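Local atomic coordinates of putative cytoplasmic protein (PDB entry 4HFL), a protein that probably acts as a type VI secretion effector amidase, an enzyme of the papain-like clan that hydrolyses amide bonds in the cell-wall peptidoglycan of rival bacteria. Residues P73-S78 and R90-V95; K79-T84 and V95-A100; A122-I127 and A170-L175; H133-A138 and N162-P167. All coordinates share one frame; numbering follows the deposited sequence.

Contact 1. Residues P73-S78 and R90-V95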
loop_
_atom_site.group_PDB
_atom_site.type_symbol
_atom_site.label_atom_id
_atom_site.label_comp_id
_atom_site.label_asym_id
_atom_site.label_seq_id
_atom_site.Cartn_x
_atom_site.Cartn_y
_atom_site.Cartn_z
ATOM N N PRO A 73 -7.650 11.493 1.894
ATOM C CA PRO A 73 -6.860 12.210 0.889
ATOM C C PRO A 73 -5.389 12.242 1.280
ATOM O O PRO A 73 -5.079 12.621 2.413
ATOM C CB PRO A 73 -7.483 13.623 0.889
ATOM C CG PRO A 73 -8.097 13.780 2.251
ATOM C CD PRO A 73 -8.503 12.390 2.703
ATOM N N VAL A 74 -4.499 11.823 0.378
ATOM C CA VAL A 74 -3.058 11.884 0.662
ATOM C C VAL A 74 -2.665 13.353 0.853
ATOM O O VAL A 74 -2.921 14.182 -0.028
ATOM C CB VAL A 74 -2.227 11.222 -0.463
ATOM C CG1 VAL A 74 -0.731 11.488 -0.288
ATOM C CG2 VAL A 74 -2.504 9.713 -0.521
ATOM N N PRO A 75 -2.054 13.678 2.011
ATOM C CA PRO A 75 -1.841 15.072 2.430
ATOM C C PRO A 75 -0.675 15.748 1.712
ATOM O O PRO A 75 0.095 15.066 1.033
ATOM C CB PRO A 75 -1.507 14.930 3.918
ATOM C CG PRO A 75 -0.804 13.606 4.001
ATOM C CD PRO A 75 -1.467 12.720 2.970
ATOM N N SER A 76 -0.568 17.071 1.841
ATOM C CA SER A 76 0.614 17.800 1.383
ATOM C C SER A 76 1.483 18.081 2.604
ATOM O O SER A 76 1.250 19.041 3.343
ATOM C CB SER A 76 0.226 19.109 0.689
ATOM O OG SER A 76 1.339 19.696 0.038
ATOM N N ASN A 77 2.479 17.230 2.814
ATOM C CA ASN A 77 3.218 17.213 4.063
ATOM C C ASN A 77 4.680 16.921 3.780
ATOM O O ASN A 77 4.993 16.198 2.832
ATOM C CB ASN A 77 2.630 16.133 4.971
ATOM C CG ASN A 77 3.118 16.232 6.399
ATOM O OD1 ASN A 77 4.170 15.693 6.750
ATOM N ND2 ASN A 77 2.342 16.906 7.242
ATOM N N SER A 78 5.571 17.476 4.598
ATOM C CA SER A 78 7.005 17.284 4.408
ATOM C C SER A 78 7.450 15.858 4.724
ATOM O O SER A 78 8.542 15.447 4.333
ATOM C CB SER A 78 7.806 18.297 5.239
ATOM O OG SER A 78 7.439 18.263 6.610
ATOM N N ARG A 90 -2.957 13.741 -4.750
ATOM C CA ARG A 90 -1.563 13.450 -4.421
ATOM C C ARG A 90 -1.257 11.954 -4.296
ATOM O O ARG A 90 -2.046 11.175 -3.737
ATOM C CB ARG A 90 -1.147 14.190 -3.143
ATOM C CG ARG A 90 -1.131 15.711 -3.286
ATOM C CD ARG A 90 -1.154 16.389 -1.925
ATOM N NE ARG A 90 -1.028 17.843 -2.028
ATOM C CZ ARG A 90 -2.058 18.682 -2.144
ATOM N NH1 ARG A 90 -3.301 18.210 -2.179
ATOM N NH2 ARG A 90 -1.847 19.991 -2.230
ATOM N N TYR A 91 -0.098 11.564 -4.822
ATOM C CA TYR A 91 0.326 10.174 -4.840
ATOM C C TYR A 91 1.733 10.030 -4.271
ATOM O O TYR A 91 2.666 10.711 -4.730
ATOM C CB TYR A 91 0.255 9.636 -6.276
ATOM C CG TYR A 91 -1.174 9.505 -6.760
ATOM C CD1 TYR A 91 -1.888 8.333 -6.562
ATOM C CD2 TYR A 91 -1.819 10.563 -7.389
ATOM C CE1 TYR A 91 -3.213 8.215 -6.996
ATOM C CE2 TYR A 91 -3.130 10.449 -7.823
ATOM C CZ TYR A 91 -3.820 9.276 -7.619
ATOM O OH TYR A 91 -5.124 9.165 -8.055
ATOM N N MET A 92 1.873 9.178 -3.253
ATOM C CA MET A 92 3.191 8.841 -2.709
ATOM C C MET A 92 3.832 7.818 -3.632
ATOM O O MET A 92 3.125 7.034 -4.267
ATOM C CB MET A 92 3.095 8.263 -1.288
ATOM C CG MET A 92 2.367 9.132 -0.263
ATOM S SD MET A 92 2.475 8.470 1.433
ATOM C CE MET A 92 1.297 9.587 2.219
ATOM N N PHE A 93 5.165 7.829 -3.712
ATOM C CA PHE A 93 5.878 6.931 -4.612
ATOM C C PHE A 93 7.018 6.185 -3.886
ATOM O O PHE A 93 7.735 5.393 -4.506
ATOM C CB PHE A 93 6.398 7.695 -5.836
ATOM C CG PHE A 93 7.292 8.854 -5.491
ATOM C CD1 PHE A 93 8.667 8.670 -5.364
ATOM C CD2 PHE A 93 6.763 10.120 -5.288
ATOM C CE1 PHE A 93 9.502 9.729 -5.046
ATOM C CE2 PHE A 93 7.589 11.187 -4.976
ATOM C CZ PHE A 93 8.967 10.987 -4.847
ATOM N N ARG A 94 7.149 6.431 -2.576
ATOM C CA ARG A 94 8.064 5.680 -1.706
ATOM C C ARG A 94 7.293 4.821 -0.702
ATOM O O ARG A 94 6.424 5.315 0.037
ATOM C CB ARG A 94 9.003 6.626 -0.954
ATOM C CG ARG A 94 10.067 7.253 -1.834
ATOM C CD ARG A 94 10.726 8.435 -1.145
ATOM N NE ARG A 94 11.296 9.373 -2.113
ATOM C CZ ARG A 94 11.910 10.509 -1.790
ATOM N NH1 ARG A 94 12.044 10.851 -0.517
ATOM N NH2 ARG A 94 12.392 11.302 -2.740
ATOM N N VAL A 95 7.607 3.531 -0.657
ATOM C CA VAL A 95 6.824 2.630 0.184
ATOM C C VAL A 95 6.980 2.926 1.684
ATOM O O VAL A 95 6.040 2.740 2.465
ATOM C CB VAL A 95 7.081 1.141 -0.166
ATOM C CG1 VAL A 95 8.425 0.665 0.386
ATOM C CG2 VAL A 95 5.945 0.277 0.347
HETATM O O HOH W 1 -4.412 13.841 -2.245
#

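Contact 2. Residues K79-T84 and V95-A100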
loop_
_atom_site.group_PDB
_atom_site.type_symbol
_atom_site.label_atom_id
_atom_site.label_comp_id
_atom_site.label_asym_id
_atom_site.label_seq_id
_atom_site.Cartn_x
_atom_site.Cartn_y
_atom_site.Cartn_z
ATOM N N LYS A 79 6.607 15.103 5.427
ATOM C CA LYS A 79 6.952 13.730 5.797
ATOM C C LYS A 79 6.782 12.746 4.640
ATOM O O LYS A 79 7.359 11.653 4.661
ATOM C CB LYS A 79 6.117 13.264 6.996
ATOM C CG LYS A 79 6.410 14.018 8.285
ATOM C CD LYS A 79 5.470 13.598 9.404
ATOM C CE LYS A 79 4.706 14.802 9.943
ATOM N NZ LYS A 79 4.000 14.510 11.224
ATOM N N TYR A 80 6.008 13.139 3.631
ATOM C CA TYR A 80 5.631 12.211 2.568
ATOM C C TYR A 80 5.909 12.787 1.184
ATOM O O TYR A 80 5.423 13.866 0.847
ATOM C CB TYR A 80 4.147 11.828 2.710
ATOM C CG TYR A 80 3.756 11.517 4.143
ATOM C CD1 TYR A 80 4.218 10.371 4.776
ATOM C CD2 TYR A 80 2.942 12.378 4.866
ATOM C CE1 TYR A 80 3.879 10.091 6.087
ATOM C CE2 TYR A 80 2.593 12.103 6.174
ATOM C CZ TYR A 80 3.065 10.957 6.776
ATOM O OH TYR A 80 2.723 10.674 8.076
ATOM N N ALA A 81 6.692 12.065 0.385
ATOM C CA ALA A 81 6.996 12.498 -0.983
ATOM C C ALA A 81 5.795 12.239 -1.878
ATOM O O ALA A 81 5.337 11.099 -1.994
ATOM C CB ALA A 81 8.222 11.773 -1.524
ATOM N N THR A 82 5.281 13.296 -2.502
ATOM C CA THR A 82 4.071 13.185 -3.306
ATOM C C THR A 82 4.210 13.926 -4.627
ATOM O O THR A 82 4.862 14.969 -4.694
ATOM C CB THR A 82 2.836 13.746 -2.551
ATOM O OG1 THR A 82 3.032 15.139 -2.278
ATOM C CG2 THR A 82 2.612 12.995 -1.225
ATOM N N VAL A 83 3.617 13.371 -5.682
ATOM C CA VAL A 83 3.358 14.165 -6.886
ATOM C C VAL A 83 1.852 14.160 -7.116
ATOM O O VAL A 83 1.095 13.737 -6.236
ATOM C CB VAL A 83 4.094 13.646 -8.142
ATOM C CG1 VAL A 83 5.626 13.735 -7.962
ATOM C CG2 VAL A 83 3.649 12.227 -8.484
ATOM N N THR A 84 1.416 14.628 -8.282
ATOM C CA THR A 84 -0.003 14.591 -8.646
ATOM C C THR A 84 -0.246 13.695 -9.858
ATOM O O THR A 84 0.640 13.511 -10.700
ATOM C CB THR A 84 -0.533 15.988 -8.984
ATOM O OG1 THR A 84 0.206 16.514 -10.096
ATOM C CG2 THR A 84 -0.392 16.922 -7.788
ATOM N N VAL A 95 7.607 3.531 -0.657
ATOM C CA VAL A 95 6.824 2.630 0.184
ATOM C C VAL A 95 6.980 2.926 1.684
ATOM O O VAL A 95 6.040 2.740 2.465
ATOM C CB VAL A 95 7.081 1.141 -0.166
ATOM C CG1 VAL A 95 8.425 0.665 0.386
ATOM C CG2 VAL A 95 5.945 0.277 0.347
ATOM N N LYS A 96 8.155 3.411 2.083
ATOM C CA LYS A 96 8.408 3.762 3.487
ATOM C C LYS A 96 7.472 4.886 3.942
ATOM O O LYS A 96 7.035 4.928 5.103
ATOM C CB LYS A 96 9.876 4.166 3.669
ATOM C CG LYS A 96 10.090 5.610 4.075
ATOM C CD LYS A 96 11.278 6.229 3.339
ATOM C CE LYS A 96 11.396 7.714 3.671
ATOM N NZ LYS A 96 12.349 8.426 2.778
ATOM N N ASP A 97 7.146 5.781 3.012
ATOM C CA ASP A 97 6.249 6.897 3.297
ATOM C C ASP A 97 4.812 6.418 3.489
ATOM O O ASP A 97 4.101 6.905 4.369
ATOM C CB ASP A 97 6.293 7.923 2.164
ATOM C CG ASP A 97 7.623 8.659 2.078
ATOM O OD1 ASP A 97 8.399 8.640 3.057
ATOM O OD2 ASP A 97 7.880 9.279 1.027
ATOM N N MET A 98 4.376 5.477 2.658
ATOM C CA MET A 98 3.025 4.934 2.790
ATOM C C MET A 98 2.921 4.181 4.122
ATOM O O MET A 98 1.941 4.327 4.880
ATOM C CB MET A 98 2.722 4.005 1.612
ATOM C CG MET A 98 1.364 3.313 1.669
ATOM S SD MET A 98 -0.028 4.450 1.913
ATOM C CE MET A 98 0.095 5.490 0.446
ATOM N N ILE A 99 3.965 3.402 4.400
ATOM C CA ILE A 99 4.065 2.623 5.629
ATOM C C ILE A 99 3.986 3.527 6.860
ATOM O O ILE A 99 3.262 3.222 7.809
ATOM C CB ILE A 99 5.354 1.750 5.631
ATOM C CG1 ILE A 99 5.200 0.580 4.638
ATOM C CG2 ILE A 99 5.641 1.221 7.006
ATOM C CD1 ILE A 99 6.447 -0.324 4.501
ATOM N N ALA A 100 4.712 4.645 6.845
ATOM C CA ALA A 100 4.635 5.620 7.944
ATOM C C ALA A 100 3.274 6.320 8.011
ATOM O O ALA A 100 2.756 6.606 9.089
ATOM C CB ALA A 100 5.754 6.637 7.818
HETATM O O HOH W 2 6.430 8.938 -1.127
#

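Contact 3. Residues A122-I127 and A170-L175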
loop_
_atom_site.group_PDB
_atom_site.type_symbol
_atom_site.label_atom_id
_atom_site.label_comp_id
_atom_site.label_asym_id
_atom_site.label_seq_id
_atom_site.Cartn_x
_atom_site.Cartn_y
_atom_site.Cartn_z
ATOM N N ALA A 122 -5.783 -15.546 9.864
ATOM C CA ALA A 122 -6.941 -16.343 9.475
ATOM C C ALA A 122 -8.193 -15.651 9.965
ATOM O O ALA A 122 -8.209 -15.110 11.071
ATOM C CB ALA A 122 -6.849 -17.739 10.065
ATOM N N GLY A 123 -9.233 -15.651 9.133
ATOM C CA GLY A 123 -10.498 -15.032 9.494
ATOM C C GLY A 123 -10.448 -13.522 9.654
ATOM O O GLY A 123 -11.336 -12.944 10.300
ATOM N N LYS A 124 -9.420 -12.887 9.087
ATOM C CA LYS A 124 -9.307 -11.426 9.117
ATOM C C LYS A 124 -9.354 -10.883 7.687
ATOM O O LYS A 124 -9.059 -11.605 6.736
ATOM C CB LYS A 124 -7.993 -10.998 9.784
ATOM C CG LYS A 124 -7.677 -11.691 11.119
ATOM C CD LYS A 124 -8.507 -11.127 12.258
ATOM C CE LYS A 124 -8.242 -11.867 13.575
ATOM N NZ LYS A 124 -6.814 -11.900 13.950
ATOM N N GLN A 125 -9.716 -9.612 7.539
ATOM C CA GLN A 125 -9.656 -8.933 6.239
ATOM C C GLN A 125 -9.275 -7.474 6.480
ATOM O O GLN A 125 -9.748 -6.849 7.443
ATOM C CB GLN A 125 -11.007 -9.030 5.496
ATOM C CG GLN A 125 -12.176 -8.266 6.140
ATOM C CD GLN A 125 -13.469 -8.423 5.360
ATOM O OE1 GLN A 125 -13.657 -9.421 4.647
ATOM N NE2 GLN A 125 -14.376 -7.435 5.488
ATOM N N GLY A 126 -8.404 -6.928 5.636
ATOM C CA GLY A 126 -8.022 -5.536 5.796
ATOM C C GLY A 126 -6.759 -5.145 5.053
ATOM O O GLY A 126 -6.396 -5.752 4.048
ATOM N N ILE A 127 -6.098 -4.107 5.552
ATOM C CA ILE A 127 -4.861 -3.615 4.958
ATOM C C ILE A 127 -3.677 -4.280 5.646
ATOM O O ILE A 127 -3.618 -4.322 6.869
ATOM C CB ILE A 127 -4.728 -2.094 5.174
ATOM C CG1 ILE A 127 -5.809 -1.343 4.395
ATOM C CG2 ILE A 127 -3.316 -1.601 4.774
ATOM C CD1 ILE A 127 -5.792 0.151 4.651
ATOM N N ALA A 170 4.791 -8.435 9.801
ATOM C CA ALA A 170 3.557 -8.073 9.094
ATOM C C ALA A 170 2.759 -7.244 10.066
ATOM O O ALA A 170 2.694 -7.569 11.259
ATOM C CB ALA A 170 2.775 -9.282 8.679
ATOM N N THR A 171 2.160 -6.177 9.544
ATOM C CA THR A 171 1.402 -5.211 10.323
ATOM C C THR A 171 0.081 -5.013 9.574
ATOM O O THR A 171 0.068 -4.846 8.348
ATOM C CB THR A 171 2.193 -3.882 10.432
ATOM O OG1 THR A 171 3.389 -4.100 11.192
ATOM C CG2 THR A 171 1.383 -2.806 11.133
ATOM N N PHE A 172 -1.020 -5.039 10.316
ATOM C CA PHE A 172 -2.334 -5.262 9.755
ATOM C C PHE A 172 -3.429 -4.479 10.476
ATOM O O PHE A 172 -3.468 -4.463 11.728
ATOM C CB PHE A 172 -2.662 -6.755 9.839
ATOM C CG PHE A 172 -4.111 -7.074 9.554
ATOM C CD1 PHE A 172 -4.535 -7.270 8.252
ATOM C CD2 PHE A 172 -5.037 -7.184 10.584
ATOM C CE1 PHE A 172 -5.867 -7.556 7.975
ATOM C CE2 PHE A 172 -6.376 -7.472 10.320
ATOM C CZ PHE A 172 -6.788 -7.660 9.010
ATOM N N TRP A 173 -4.318 -3.876 9.675
ATOM C CA TRP A 173 -5.550 -3.217 10.158
ATOM C C TRP A 173 -6.773 -3.884 9.557
ATOM O O TRP A 173 -6.869 -4.039 8.330
ATOM C CB TRP A 173 -5.599 -1.738 9.735
ATOM C CG TRP A 173 -4.537 -0.838 10.338
ATOM C CD1 TRP A 173 -4.699 0.012 11.387
ATOM C CD2 TRP A 173 -3.183 -0.676 9.892
ATOM N NE1 TRP A 173 -3.520 0.673 11.647
ATOM C CE2 TRP A 173 -2.578 0.276 10.739
ATOM C CE3 TRP A 173 -2.419 -1.248 8.863
ATOM C CZ2 TRP A 173 -1.241 0.665 10.597
ATOM C CZ3 TRP A 173 -1.099 -0.860 8.723
ATOM C CH2 TRP A 173 -0.519 0.085 9.591
ATOM N N SER A 174 -7.731 -4.249 10.404
ATOM C CA SER A 174 -9.000 -4.798 9.925
ATOM C C SER A 174 -9.817 -3.728 9.208
ATOM O O SER A 174 -9.884 -2.573 9.653
ATOM C CB SER A 174 -9.831 -5.350 11.103
ATOM O OG SER A 174 -9.327 -6.595 11.536
ATOM N N LEU A 175 -10.449 -4.116 8.107
ATOM C CA LEU A 175 -11.431 -3.252 7.464
ATOM C C LEU A 175 -12.769 -3.970 7.437
ATOM O O LEU A 175 -12.817 -5.189 7.195
ATOM C CB LEU A 175 -10.984 -2.865 6.046
ATOM C CG LEU A 175 -9.662 -2.094 5.866
ATOM C CD1 LEU A 175 -9.453 -1.760 4.396
ATOM C CD2 LEU A 175 -9.601 -0.811 6.702
HETATM O O HOH W 3 -11.082 -8.626 10.163
#

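Contact 4. Residues H133-A138 and N162-P167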
loop_
_atom_site.group_PDB
_atom_site.type_symbol
_atom_site.label_atom_id
_atom_site.label_comp_id
_atom_site.label_asym_id
_atom_site.label_seq_id
_atom_site.Cartn_x
_atom_site.Cartn_y
_atom_site.Cartn_z
ATOM N N HIS A 133 13.837 -7.459 4.260
ATOM C CA HIS A 133 15.024 -6.965 3.585
ATOM C C HIS A 133 15.351 -7.799 2.360
ATOM O O HIS A 133 14.974 -8.968 2.264
ATOM C CB HIS A 133 16.220 -6.937 4.546
ATOM C CG HIS A 133 16.526 -8.264 5.164
ATOM N ND1 HIS A 133 17.265 -9.232 4.521
ATOM C CD2 HIS A 133 16.185 -8.787 6.367
ATOM C CE1 HIS A 133 17.370 -10.294 5.303
ATOM N NE2 HIS A 133 16.716 -10.052 6.425
ATOM N N GLY A 134 16.063 -7.184 1.426
ATOM C CA GLY A 134 16.555 -7.882 0.259
ATOM C C GLY A 134 18.014 -8.179 0.544
ATOM O O GLY A 134 18.412 -8.300 1.698
ATOM N N TRP A 135 18.828 -8.280 -0.491
ATOM C CA TRP A 135 20.242 -8.471 -0.268
ATOM C C TRP A 135 20.942 -7.219 0.232
ATOM O O TRP A 135 21.972 -7.329 0.872
ATOM C CB TRP A 135 20.935 -8.975 -1.537
ATOM C CG TRP A 135 20.652 -10.409 -1.804
ATOM C CD1 TRP A 135 19.614 -10.919 -2.522
ATOM C CD2 TRP A 135 21.419 -11.530 -1.347
ATOM N NE1 TRP A 135 19.688 -12.296 -2.547
ATOM C CE2 TRP A 135 20.788 -12.693 -1.830
ATOM C CE3 TRP A 135 22.587 -11.663 -0.587
ATOM C CZ2 TRP A 135 21.283 -13.972 -1.573
ATOM C CZ3 TRP A 135 23.071 -12.929 -0.326
ATOM C CH2 TRP A 135 22.422 -14.067 -0.818
ATOM N N LEU A 136 20.398 -6.034 -0.042
ATOM C CA LEU A 136 21.117 -4.804 0.313
ATOM C C LEU A 136 20.348 -3.839 1.221
ATOM O O LEU A 136 20.938 -3.171 2.078
ATOM C CB LEU A 136 21.572 -4.068 -0.947
ATOM C CG LEU A 136 22.678 -4.742 -1.749
ATOM C CD1 LEU A 136 22.899 -3.993 -3.045
ATOM C CD2 LEU A 136 23.987 -4.830 -0.942
ATOM N N ASP A 137 19.040 -3.748 1.035
ATOM C CA ASP A 137 18.277 -2.769 1.793
ATOM C C ASP A 137 17.019 -3.370 2.391
ATOM O O ASP A 137 16.505 -4.391 1.905
ATOM C CB ASP A 137 17.910 -1.556 0.929
ATOM C CG ASP A 137 18.940 -1.257 -0.152
ATOM O OD1 ASP A 137 20.039 -0.769 0.177
ATOM O OD2 ASP A 137 18.638 -1.480 -1.343
ATOM N N ALA A 138 16.539 -2.722 3.453
ATOM C CA ALA A 138 15.225 -2.999 4.008
ATOM C C ALA A 138 14.194 -2.523 3.002
ATOM O O ALA A 138 14.412 -1.530 2.303
ATOM C CB ALA A 138 15.031 -2.248 5.320
ATOM N N ASN A 162 8.230 -13.218 -3.748
ATOM C CA ASN A 162 9.170 -12.459 -2.921
ATOM C C ASN A 162 10.460 -12.171 -3.669
ATOM O O ASN A 162 11.242 -11.315 -3.262
ATOM C CB ASN A 162 9.490 -13.206 -1.613
ATOM C CG ASN A 162 8.446 -12.963 -0.514
ATOM O OD1 ASN A 162 7.790 -11.925 -0.489
ATOM N ND2 ASN A 162 8.304 -13.922 0.401
ATOM N N GLY A 163 10.670 -12.878 -4.774
ATOM C CA GLY A 163 11.984 -12.926 -5.378
ATOM C C GLY A 163 12.970 -13.395 -4.319
ATOM O O GLY A 163 12.954 -14.564 -3.922
ATOM N N SER A 164 13.799 -12.469 -3.841
ATOM C CA SER A 164 14.767 -12.746 -2.784
ATOM C C SER A 164 14.494 -11.930 -1.510
ATOM O O SER A 164 15.420 -11.666 -0.735
ATOM C CB SER A 164 16.179 -12.440 -3.287
ATOM O OG SER A 164 16.332 -12.844 -4.632
ATOM N N PHE A 165 13.234 -11.542 -1.294
ATOM C CA PHE A 165 12.870 -10.660 -0.169
ATOM C C PHE A 165 12.453 -11.418 1.098
ATOM O O PHE A 165 11.446 -12.127 1.103
ATOM C CB PHE A 165 11.763 -9.698 -0.604
ATOM C CG PHE A 165 11.024 -9.013 0.543
ATOM C CD1 PHE A 165 11.469 -7.812 1.055
ATOM C CD2 PHE A 165 9.846 -9.550 1.057
ATOM C CE1 PHE A 165 10.780 -7.177 2.089
ATOM C CE2 PHE A 165 9.146 -8.913 2.091
ATOM C CZ PHE A 165 9.614 -7.730 2.603
ATOM N N ILE A 166 13.222 -11.250 2.170
ATOM C CA ILE A 166 12.978 -11.962 3.420
ATOM C C ILE A 166 12.120 -11.088 4.309
ATOM O O ILE A 166 12.555 -10.019 4.727
ATOM C CB ILE A 166 14.281 -12.293 4.177
ATOM C CG1 ILE A 166 15.306 -12.964 3.253
ATOM C CG2 ILE A 166 13.973 -13.187 5.381
ATOM C CD1 ILE A 166 14.954 -14.386 2.847
ATOM N N PRO A 167 10.885 -11.536 4.586
ATOM C CA PRO A 167 9.939 -10.809 5.436
ATOM C C PRO A 167 10.227 -11.029 6.931
ATOM O O PRO A 167 10.513 -12.153 7.355
ATOM C CB PRO A 167 8.588 -11.414 5.035
ATOM C CG PRO A 167 8.931 -12.829 4.672
ATOM C CD PRO A 167 10.309 -12.790 4.058
#

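Contact 1. Residues P73-S78 and R90-V95
The V74 side chain overlaps the start of the 90-95 segment: its CB rests 3.3 Å from R90 O, and its CG1 reaches on to M92. Strands 82-84 and 90-92 form a small antiparallel beta-hairpin, and the loop 73-78 runs past its second strand without joining it as a third. The evidence is the absence of any direct hydrogen bond between the two segments. A single water takes that role, donating to V74 O at 2.7 Å and accepting from R90 N.

V74 CG1 lies anti to the backbone N (chi1 170°), which turns it toward M92, where V74 CG1 and M92 CE meet at 3.7 Å. The M92 chain is extended beyond CG, and this length lets its methyl end approach the loop although its CB does not aim there. The same methyl grazes the P75 ring, with M92 CE 4.2 Å from P75 CD.

R90 lies on the exposed side of the contact. Its chain stretches from CG to NE along the loop backbone, bringing R90 CD to 3.5 Å from P75 O and the guanidinium beside S76, which it meets obliquely. N68 of helix 59-69 ties both segments to that helix, donating through ND2 to R90 O and accepting at OD1 from V74 N; T82 of the neighbouring strand touches V74, R90 and M92. Burial is greatest at V74 and M92, while R90 and S76 are exposed; there R90 NE comes to 3.2 Å from S76 CB.

Contact 2. Residues K79-T84 and V95-A100
D97 carries the tight part of this contact, in which the first turn of helix 95-106 is pinned to the loop leading into strand 82-84. A81 N donates to D97 OD2 over 3.1 Å in a nearly straight bond (168° at the hydrogen), but it meets that oxygen from above the carboxylate plane, 56° out of it. A water adds a second link, donating to D97 OD2 at 2.6 Å and to A81 O at the same length, so both backbone polar groups of A81 are served by one carboxylate, one directly and one through solvent.

Y80 packs beside this grip. With CG anti to its carbonyl carbon (chi1 -44°), the ring is brought along the helix backbone, Y80 CD1 lying 3.5 Å from D97 O. The ring plane stands steeply to the D97 carboxylate. M92 of the hairpin touches both Y80 and D97, and F101 meets the tyrosine edge-to-face.

The other side is looser. Y80 CE1 and the CB of A100 are 4.3 Å apart, A100 and K79 are exposed, and the pairing of K96 NZ with D97 OD1 is long at 4.0 Å.

Because D97 sits three residues after the N-cap R94, the helix dipole, K96 and two hydrogen-bond donors on OD2 would together probably favour its ionised form, so that a probably charged carboxylate joins the helix start to the loop before the hairpin.

Contact 3. Residues A122-I127 and A170-L175
I127 CG1 meets L175 CD1 at 3.7 Å, and these two residues with F172 account for most of the surface buried between the segments. They lie where strands 126-133 and 166-174 pair antiparallel in the central sheet. I127 and W173 form a hydrogen-bonded pair: I127 N donates to W173 O at 2.9 Å, and W173 N returns to I127 O at 2.9 Å. Both side chains face helix 95-106, touching L106.

L175 follows the last paired residue. Its N binds Q125 O at 2.9 Å, while Q125 NE2 donates to L175 O at 3.2 Å, with that oxygen in the amide plane. The L175 side chain reaches F21 and A24 of helix 21-30.

F172, its CG anti to the backbone N (chi1 168°), extends alongside K124-G126. F172 CE1 lies 3.5 Å from G126 N, which is at the ring edge, and F172 CZ touches K124 CB at 3.6 Å. G126 lets the strands close in, its CA standing 3.2 Å from W173 O.

Q125 thus holds L175 through both its backbone carbonyl and its amide: polar bonds fix the strand end beyond the last bridge, while I127 with L175, and F172 with K124, add apolar contacts beside them.

Contact 4. Residues H133-A138 and N162-P167
H133 and I166 run next to each other, their side chains on one face, and pair as the outermost antiparallel rung of strands 126-133 and 166-174. H133 N donates to I166 O and I166 N to H133 O, each at 2.9 Å; the second bond arrives nearly along the C=O axis.

The imidazole was deposited in two conformers, so its details hold for one of them. There CG is wedged between the backbone N and the carbonyl carbon (chi1 57°), folding the ring back over I166. I166 CB stands over one face, offset toward the rim, 4.1 Å from the ring centroid, which is a CH-pi contact. The H133 ring is steadied by its own neighbour, with ND1 donating to G134 O at 3.2 Å, the oxygen lying in the plane of the imidazole.

F165 points otherwise: its CG is anti to the backbone N (chi1 163°), placing F165 CE1 3.8 Å from H133 N, and H155 meets this ring nearly perpendicularly. Farther out, the W135 indole turns its edge to S164, NE1 lying 3.6 Å from S164 CB.

A type II' turn from N162 to F165, with G163 at its second position at positive phi, leads the chain into strand 166-174, closed by F165 N to N162 O at 2.8 Å. G163 is poorly ordered, and the turn begins directly after the unmodelled residues 158-161. The contact lies on the surface, where the loop joining strands 126-133 and 138-145 meets the entry to strand 166-174.

Contacts 1 and 2 form one continuous patch, their centres 4 Å apart: they share V95, their segments alternate along the chain, and Y91 N and V83 O (2.9 Å) probably hydrogen-bond across the hairpin. M92 bridges them, its CE 3.7 Å from Y80 CB. Contacts 3 and 4 instead secure the two ends of one strand pairing, 126-133 with 166-174, with centres about 22 Å apart and contact 4 lying within the chain span of contact 3. Contacts 1 and 3 lie on opposite sides of the chain's centre, about 23 Å between centres. Helix 95-106 connects the halves: its start belongs to contact 2, while L102, P103 and L106 pack on W173 of contact 3.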